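Local coordinates for protein enoyl-CoA hydratase (Mycobacterium avium, PDB 3OC7) that probably hydrates the double bond of enoyl-CoA thioesters in fatty acid metabolism, as a member of the crotonase family, at residues I200-L203 with V204-V207. Numbering follows the deposited sequence.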
loop_
_atom_site.group_PDB
_atom_site.type_symbol
_atom_site.label_atom_id
_atom_site.label_comp_id
_atom_site.label_asym_id
_atom_site.label_seq_id
_atom_site.Cartn_x
_atom_site.Cartn_y
_atom_site.Cartn_z
ATOM N N ILE A 200 -15.993 11.558 -16.136
ATOM C CA ILE A 200 -14.865 12.005 -16.976
ATOM C C ILE A 200 -14.896 13.527 -17.204
ATOM O O ILE A 200 -13.856 14.192 -17.063
ATOM C CB ILE A 200 -14.775 11.197 -18.339
ATOM C CG1 ILE A 200 -14.461 9.698 -18.092
ATOM C CG2 ILE A 200 -13.785 11.837 -19.336
ATOM C CD1 ILE A 200 -13.026 9.369 -17.604
ATOM N N ASP A 201 -16.072 14.089 -17.527
ATOM C CA ASP A 201 -16.188 15.540 -17.757
ATOM C C ASP A 201 -15.748 16.347 -16.517
ATOM O O ASP A 201 -15.002 17.338 -16.646
ATOM C CB ASP A 201 -17.619 15.930 -18.204
ATOM C CG ASP A 201 -17.896 15.645 -19.704
ATOM O OD1 ASP A 201 -16.971 15.294 -20.468
ATOM O OD2 ASP A 201 -19.072 15.783 -20.122
ATOM N N GLN A 202 -16.151 15.898 -15.328
ATOM C CA GLN A 202 -15.749 16.602 -14.097
ATOM C C GLN A 202 -14.239 16.511 -13.814
ATOM O O GLN A 202 -13.616 17.521 -13.436
ATOM C CB GLN A 202 -16.565 16.150 -12.877
ATOM C CG GLN A 202 -16.337 17.033 -11.633
ATOM C CD GLN A 202 -16.655 18.516 -11.876
ATOM O OE1 GLN A 202 -15.796 19.389 -11.703
ATOM N NE2 GLN A 202 -17.891 18.797 -12.281
ATOM N N LEU A 203 -13.662 15.316 -13.995
ATOM C CA LEU A 203 -12.214 15.122 -13.799
ATOM C C LEU A 203 -11.371 15.959 -14.777
ATOM O O LEU A 203 -10.362 16.554 -14.371
ATOM C CB LEU A 203 -11.814 13.618 -13.830
ATOM C CG LEU A 203 -12.287 12.711 -12.684
ATOM C CD1 LEU A 203 -12.229 11.224 -13.081
ATOM C CD2 LEU A 203 -11.517 12.962 -11.378
ATOM N N VAL A 204 -11.771 16.004 -16.048
ATOM C CA VAL A 204 -11.090 16.824 -17.067
ATOM C C VAL A 204 -11.135 18.341 -16.731
ATOM O O VAL A 204 -10.114 19.045 -16.860
ATOM C CB VAL A 204 -11.653 16.506 -18.498
ATOM C CG1 VAL A 204 -11.259 17.582 -19.528
ATOM C CG2 VAL A 204 -11.193 15.109 -18.949
ATOM N N THR A 205 -12.295 18.824 -16.275
ATOM C CA THR A 205 -12.462 20.213 -15.808
ATOM C C THR A 205 -11.471 20.548 -14.667
ATOM O O THR A 205 -10.761 21.561 -14.725
ATOM C CB THR A 205 -13.943 20.508 -15.401
ATOM O OG1 THR A 205 -14.805 20.314 -16.535
ATOM C CG2 THR A 205 -14.106 21.948 -14.912
ATOM N N ASP A 206 -11.392 19.678 -13.656
ATOM C CA ASP A 206 -10.510 19.928 -12.506
ATOM C C ASP A 206 -8.996 19.839 -12.830
ATOM O O ASP A 206 -8.214 20.706 -12.422
ATOM C CB ASP A 206 -10.929 19.036 -11.322
ATOM C CG ASP A 206 -12.296 19.428 -10.739
ATOM O OD1 ASP A 206 -12.760 20.574 -10.971
ATOM O OD2 ASP A 206 -12.915 18.592 -10.044
ATOM N N VAL A 207 -8.587 18.805 -13.566
ATOM C CA VAL A 207 -7.184 18.688 -14.012
ATOM C C VAL A 207 -6.765 19.892 -14.895
ATOM O O VAL A 207 -5.670 20.449 -14.739
ATOM C CB VAL A 207 -6.905 17.313 -14.716
ATOM C CG1 VAL A 207 -5.484 17.244 -15.276
ATOM C CG2 VAL A 207 -7.128 16.154 -13.743
#
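The hydroxyl of Thr-205 reaches back to the preceding helical turn: its OG1 donates a hydrogen bond to Asp-201 O at 3.0 Å, and its backbone N donates to that same oxygen at 3.1 Å. The two donors arrive from opposite faces of the carbonyl plane, the hydroxyl tilted 32° from it, so one oxygen takes two bonds. With chi1 at -60°, OG1 sits beside its own backbone N, which makes this double grip possible. Next along the exposed side, Gln-202, bent at chi2, carries its amide end close to the carboxylate of Asp-206, the two planes 47° apart; OD1 of Asp-206 forms a long, weak ion pair with Arg-209. On the other side, methyl CG2 of Ile-200 meets CG2 of Val-204 at 4.2 Å, a loose apolar touch. The same pair is joined through the backbone, where Val-204 N donates to Ile-200 O at 2.9 Å. Ile-200 and Val-204 both rest on Val-60 of strand 58-63, while Leu-203 reaches Val-134 of strand 132-135 and Thr-174 of a second subunit. These i to i+4 pairings are characteristic of an amphipathic alpha-helix, here helix 196-208, which packs its apolar side on the central beta-sheet of the crotonase fold.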